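Local structure of minor capsid protein VP1 (Human bocavirus 3, 5US7) at residues A[199-210]-A[320-329]. The protein probably self-assembles into a T=1 icosahedral capsid of 60 subunits, its longest variant carrying an N-terminal phospholipase A2-like region. Numbering follows the deposited sequence.
Sequences ELAEMEDSNAVE and VDPEGANINS
Leu-200 carries the packed side of this contact, its two methyls spread over loop 320-329. CD2 meets Pro-322 CD tip to tip at 3.6 Å and also touches Val-320, while CD1 lies alongside Ile-327, 3.5 Å from its CG2, the two side chains pointing the same way. Leu-200 CG stands anti to the carbonyl carbon (chi1 -83°), which turns the forked end to the other loop although the CB bond does not point there. Val-209 rests its CB on Gly-324 O at 3.3 Å, with CG1 more loosely near Ala-325 CB and Pro-322 CB. The extended Glu-210 side chain passes alongside Ala-325, OE2 near the CG2 methyl of Ile-327. The solvent side is polar and looser. Glu-202 and the solvent-exposed Asn-326 cross at about a right angle, OE1 lying 3.1 Å from ND2 with carboxylate and amide planes 82° apart, and exposed Glu-204 offers Asn-326 little more than its CB. Outside the pair, Ala-201 packs on helix 210-215, and Val-320 extends a sheet into a neighbouring subunit, whose Arg-346 hydrogen-bonds Asp-321 O. The two irregular loops meet about 32 Å from the chain centre (centre to centre), consistent with the long interstrand loops that a parvovirus jelly-roll core carries on the capsid surface.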
ATOM      1  N   GLU A 199     -20.506   7.246-118.885  1.00 83.42           N
ATOM      2  CA  GLU A 199     -20.503   5.983-119.599  1.00 83.42           C
ATOM      3  C   GLU A 199     -20.674   4.875-118.576  1.00 83.42           C
ATOM      4  O   GLU A 199     -20.432   5.081-117.390  1.00 83.42           O
ATOM      5  CB  GLU A 199     -19.190   5.813-120.354  1.00 90.95           C
ATOM      6  CG  GLU A 199     -19.020   6.775-121.498  1.00 90.95           C
ATOM      7  CD  GLU A 199     -20.007   6.496-122.592  1.00 90.95           C
ATOM      8  OE1 GLU A 199     -20.196   5.303-122.876  1.00 90.95           O
ATOM      9  OE2 GLU A 199     -20.600   7.443-123.151  1.00 90.95           O
ATOM     10  N   LEU A 200     -21.120   3.699-119.020  1.00 83.46           N
ATOM     11  CA  LEU A 200     -21.429   2.672-118.030  1.00 83.46           C
ATOM     12  C   LEU A 200     -22.521   3.186-117.105  1.00 83.46           C
ATOM     13  O   LEU A 200     -22.208   3.688-116.024  1.00 83.46           O
ATOM     14  CB  LEU A 200     -20.207   2.269-117.198  1.00 82.26           C
ATOM     15  CG  LEU A 200     -19.158   1.263-117.652  1.00 82.26           C
ATOM     16  CD1 LEU A 200     -18.354   1.803-118.801  1.00 82.26           C
ATOM     17  CD2 LEU A 200     -18.251   0.956-116.481  1.00 82.26           C
ATOM     18  N   ALA A 201     -23.788   3.040-117.509  1.00 84.20           N
ATOM     19  CA  ALA A 201     -24.949   3.827-117.091  1.00 84.20           C
ATOM     20  C   ALA A 201     -25.068   5.155-117.818  1.00 84.20           C
ATOM     21  O   ALA A 201     -25.338   6.185-117.195  1.00 84.20           O
ATOM     22  CB  ALA A 201     -24.936   4.100-115.589  1.00 78.07           C
ATOM     23  N   GLU A 202     -24.860   5.136-119.131  1.00 88.76           N
ATOM     24  CA  GLU A 202     -25.231   6.267-119.968  1.00 88.76           C
ATOM     25  C   GLU A 202     -26.695   6.663-119.697  1.00 88.76           C
ATOM     26  O   GLU A 202     -26.932   7.822-119.366  1.00 88.76           O
ATOM     27  CB  GLU A 202     -25.006   5.957-121.454  1.00 93.79           C
ATOM     28  CG  GLU A 202     -23.584   5.751-121.897  1.00 93.79           C
ATOM     29  CD  GLU A 202     -23.538   5.215-123.308  1.00 93.79           C
ATOM     30  OE1 GLU A 202     -24.575   4.706-123.774  1.00 93.79           O
ATOM     31  OE2 GLU A 202     -22.495   5.334-123.971  1.00 93.79           O
ATOM     32  N   MET A 203     -27.688   5.770-119.823  1.00 93.58           N
ATOM     33  CA  MET A 203     -27.618   4.458-120.468  1.00 93.58           C
ATOM     34  C   MET A 203     -28.338   4.601-121.801  1.00 93.58           C
ATOM     35  O   MET A 203     -29.290   5.373-121.908  1.00 93.58           O
ATOM     36  CB  MET A 203     -28.259   3.364-119.620  1.00 89.08           C
ATOM     37  CG  MET A 203     -29.765   3.447-119.553  1.00 89.08           C
ATOM     38  SD  MET A 203     -30.458   2.398-118.277  1.00 89.08           S
ATOM     39  CE  MET A 203     -30.343   3.504-116.881  1.00 89.08           C
ATOM     40  N   GLU A 204     -27.889   3.885-122.826  1.00 99.97           N
ATOM     41  CA  GLU A 204     -28.442   4.038-124.163  1.00 99.97           C
ATOM     42  C   GLU A 204     -29.045   2.729-124.645  1.00 99.97           C
ATOM     43  O   GLU A 204     -28.368   1.695-124.660  1.00 99.97           O
ATOM     44  CB  GLU A 204     -27.383   4.530-125.149  1.00102.28           C
ATOM     45  CG  GLU A 204     -27.921   4.722-126.558  1.00102.28           C
ATOM     46  CD  GLU A 204     -29.011   5.779-126.645  1.00102.28           C
ATOM     47  OE1 GLU A 204     -29.166   6.579-125.698  1.00102.28           O
ATOM     48  OE2 GLU A 204     -29.730   5.800-127.664  1.00102.28           O
ATOM     49  N   ASP A 205     -30.313   2.793-125.057  1.00103.63           N
ATOM     50  CA  ASP A 205     -31.093   1.632-125.463  1.00103.63           C
ATOM     51  C   ASP A 205     -30.981   0.592-124.357  1.00103.63           C
ATOM     52  O   ASP A 205     -30.985   0.954-123.177  1.00103.63           O
ATOM     53  CB  ASP A 205     -30.594   1.102-126.813  1.00105.94           C
ATOM     54  CG  ASP A 205     -31.509   0.046-127.413  1.00105.94           C
ATOM     55  OD1 ASP A 205     -32.559  -0.253-126.806  1.00105.94           O
ATOM     56  OD2 ASP A 205     -31.172  -0.484-128.491  1.00105.94           O
ATOM     57  N   SER A 206     -30.892  -0.684-124.726  1.00101.33           N
ATOM     58  CA  SER A 206     -30.300  -1.720-123.893  1.00101.33           C
ATOM     59  C   SER A 206     -30.907  -1.664-122.445  1.00101.33           C
ATOM     60  O   SER A 206     -32.098  -1.367-122.356  1.00101.33           O
ATOM     61  CB  SER A 206     -28.783  -1.531-124.004  1.00101.83           C
ATOM     62  OG  SER A 206     -28.335  -1.783-125.323  1.00101.83           O
ATOM     63  N   ASN A 207     -30.210  -1.918-121.323  1.00 92.71           N
ATOM     64  CA  ASN A 207     -28.966  -2.673-121.183  1.00 92.71           C
ATOM     65  C   ASN A 207     -29.110  -3.763-120.135  1.00 92.71           C
ATOM     66  O   ASN A 207     -28.921  -4.941-120.428  1.00 92.71           O
ATOM     67  CB  ASN A 207     -27.801  -1.753-120.824  1.00 90.55           C
ATOM     68  CG  ASN A 207     -26.460  -2.418-121.045  1.00 90.55           C
ATOM     69  OD1 ASN A 207     -26.358  -3.642-121.058  1.00 90.55           O
ATOM     70  ND2 ASN A 207     -25.432  -1.615-121.264  1.00 90.55           N
ATOM     71  N   ALA A 208     -29.408  -3.339-118.909  1.00 84.73           N
ATOM     72  CA  ALA A 208     -29.444  -4.105-117.672  1.00 84.73           C
ATOM     73  C   ALA A 208     -28.044  -4.285-117.119  1.00 84.73           C
ATOM     74  O   ALA A 208     -27.901  -4.712-115.975  1.00 84.73           O
ATOM     75  CB  ALA A 208     -30.121  -5.483-117.806  1.00 87.43           C
ATOM     76  N   VAL A 209     -27.005  -3.973-117.884  1.00 81.26           N
ATOM     77  CA  VAL A 209     -25.657  -3.857-117.352  1.00 81.26           C
ATOM     78  C   VAL A 209     -25.473  -2.409-116.937  1.00 81.26           C
ATOM     79  O   VAL A 209     -25.225  -2.114-115.765  1.00 81.26           O
ATOM     80  CB  VAL A 209     -24.599  -4.295-118.374  1.00 85.80           C
ATOM     81  CG1 VAL A 209     -23.210  -4.077-117.814  1.00 85.80           C
ATOM     82  CG2 VAL A 209     -24.808  -5.750-118.739  1.00 85.80           C
ATOM     83  N   GLU A 210     -25.580  -1.494-117.902  1.00 78.99           N
ATOM     84  CA  GLU A 210     -25.597  -0.077-117.563  1.00 78.99           C
ATOM     85  C   GLU A 210     -26.760   0.261-116.640  1.00 78.99           C
ATOM     86  O   GLU A 210     -26.626   1.102-115.746  1.00 78.99           O
ATOM     87  CB  GLU A 210     -25.650   0.778-118.828  1.00 89.31           C
ATOM     88  CG  GLU A 210     -24.345   0.845-119.607  1.00 89.31           C
ATOM     89  CD  GLU A 210     -24.436   1.770-120.805  1.00 89.31           C
ATOM     90  OE1 GLU A 210     -25.565   2.141-121.177  1.00 89.31           O
ATOM     91  OE2 GLU A 210     -23.385   2.157-121.354  1.00 89.31           O
ATOM     92  N   VAL A 320     -12.375   0.837-116.355  1.00 79.72           N
ATOM     93  CA  VAL A 320     -13.168  -0.358-116.097  1.00 79.72           C
ATOM     94  C   VAL A 320     -14.219  -0.484-117.190  1.00 79.72           C
ATOM     95  O   VAL A 320     -14.944   0.475-117.472  1.00 79.72           O
ATOM     96  CB  VAL A 320     -13.830  -0.320-114.704  1.00 75.23           C
ATOM     97  CG1 VAL A 320     -12.785  -0.411-113.620  1.00 75.23           C
ATOM     98  CG2 VAL A 320     -14.619   0.957-114.523  1.00 75.23           C
ATOM     99  N   ASP A 321     -14.301  -1.656-117.815  1.00 84.28           N
ATOM    100  CA  ASP A 321     -15.227  -1.872-118.926  1.00 84.28           C
ATOM    101  C   ASP A 321     -15.859  -3.256-118.875  1.00 84.28           C
ATOM    102  O   ASP A 321     -15.381  -4.194-119.524  1.00 84.28           O
ATOM    103  CB  ASP A 321     -14.529  -1.640-120.266  1.00 87.59           C
ATOM    104  CG  ASP A 321     -13.265  -2.454-120.412  1.00 87.59           C
ATOM    105  OD1 ASP A 321     -12.842  -3.068-119.411  1.00 87.59           O
ATOM    106  OD2 ASP A 321     -12.698  -2.484-121.523  1.00 87.59           O
ATOM    107  N   PRO A 322     -16.950  -3.420-118.128  1.00 88.47           N
ATOM    108  CA  PRO A 322     -17.651  -4.708-118.124  1.00 88.47           C
ATOM    109  C   PRO A 322     -18.158  -5.061-119.514  1.00 88.47           C
ATOM    110  O   PRO A 322     -18.305  -4.206-120.389  1.00 88.47           O
ATOM    111  CB  PRO A 322     -18.814  -4.476-117.157  1.00 86.16           C
ATOM    112  CG  PRO A 322     -18.374  -3.346-116.300  1.00 86.16           C
ATOM    113  CD  PRO A 322     -17.591  -2.457-117.222  1.00 86.16           C
ATOM    114  N   GLU A 323     -18.419  -6.348-119.718  1.00 91.46           N
ATOM    115  CA  GLU A 323     -18.957  -6.791-120.994  1.00 91.46           C
ATOM    116  C   GLU A 323     -20.450  -6.506-121.062  1.00 91.46           C
ATOM    117  O   GLU A 323     -21.133  -6.404-120.040  1.00 91.46           O
ATOM    118  CB  GLU A 323     -18.696  -8.280-121.222  1.00 91.89           C
ATOM    119  CG  GLU A 323     -19.519  -9.222-120.363  1.00 91.89           C
ATOM    120  CD  GLU A 323     -18.942  -9.420-118.980  1.00 91.89           C
ATOM    121  OE1 GLU A 323     -17.941  -8.751-118.649  1.00 91.89           O
ATOM    122  OE2 GLU A 323     -19.486 -10.257-118.228  1.00 91.89           O
ATOM    123  N   GLY A 324     -20.953  -6.377-122.285  1.00 93.28           N
ATOM    124  CA  GLY A 324     -22.341  -6.012-122.480  1.00 93.28           C
ATOM    125  C   GLY A 324     -22.670  -4.626-121.983  1.00 93.28           C
ATOM    126  O   GLY A 324     -23.817  -4.358-121.620  1.00 93.28           O
ATOM    127  N   ALA A 325     -21.685  -3.735-121.952  1.00 95.28           N
ATOM    128  CA  ALA A 325     -21.850  -2.405-121.392  1.00 95.28           C
ATOM    129  C   ALA A 325     -22.173  -1.340-122.428  1.00 95.28           C
ATOM    130  O   ALA A 325     -22.244  -0.167-122.064  1.00 95.28           O
ATOM    131  CB  ALA A 325     -20.591  -1.999-120.624  1.00 93.13           C
ATOM    132  N   ASN A 326     -22.380  -1.707-123.696  1.00 97.43           N
ATOM    133  CA  ASN A 326     -22.585  -0.707-124.740  1.00 97.43           C
ATOM    134  C   ASN A 326     -21.389   0.231-124.814  1.00 97.43           C
ATOM    135  O   ASN A 326     -20.347  -0.137-125.362  1.00 97.43           O
ATOM    136  CB  ASN A 326     -23.877   0.086-124.513  1.00 97.85           C
ATOM    137  CG  ASN A 326     -24.236   0.963-125.696  1.00 97.85           C
ATOM    138  OD1 ASN A 326     -23.926   0.636-126.841  1.00 97.85           O
ATOM    139  ND2 ASN A 326     -24.884   2.089-125.423  1.00 97.85           N
ATOM    140  N   ILE A 327     -21.593   1.472-124.382  1.00 96.91           N
ATOM    141  CA  ILE A 327     -20.605   2.549-124.190  1.00 96.91           C
ATOM    142  C   ILE A 327     -19.917   3.095-125.436  1.00 96.91           C
ATOM    143  O   ILE A 327     -18.763   3.510-125.360  1.00 96.91           O
ATOM    144  CB  ILE A 327     -19.494   2.190-123.129  1.00 94.58           C
ATOM    145  CG1 ILE A 327     -18.549   1.062-123.554  1.00 94.58           C
ATOM    146  CG2 ILE A 327     -20.116   1.932-121.778  1.00 94.58           C
ATOM    147  CD1 ILE A 327     -17.413   0.832-122.602  1.00 94.58           C
ATOM    148  N   ASN A 328     -20.600   3.059-126.576  1.00 98.71           N
ATOM    149  CA  ASN A 328     -20.613   4.219-127.470  1.00 98.71           C
ATOM    150  C   ASN A 328     -19.235   4.840-127.708  1.00 98.71           C
ATOM    151  O   ASN A 328     -18.368   4.256-128.349  1.00 98.71           O
ATOM    152  CB  ASN A 328     -21.575   5.274-126.921  1.00 98.84           C
ATOM    153  CG  ASN A 328     -21.906   6.349-127.935  1.00 98.84           C
ATOM    154  OD1 ASN A 328     -21.894   6.107-129.140  1.00 98.84           O
ATOM    155  ND2 ASN A 328     -22.210   7.545-127.449  1.00 98.84           N
ATOM    156  N   SER A 329     -19.074   6.046-127.169  1.00 98.71           N
ATOM    157  CA  SER A 329     -17.898   6.875-127.385  1.00 98.71           C
ATOM    158  C   SER A 329     -16.643   6.206-126.832  1.00 98.71           C
ATOM    159  O   SER A 329     -16.700   5.275-126.027  1.00 98.71           O
ATOM    160  CB  SER A 329     -18.089   8.240-126.730  1.00 97.36           C
ATOM    161  OG  SER A 329     -16.934   9.044-126.881  1.00 97.36           O
TER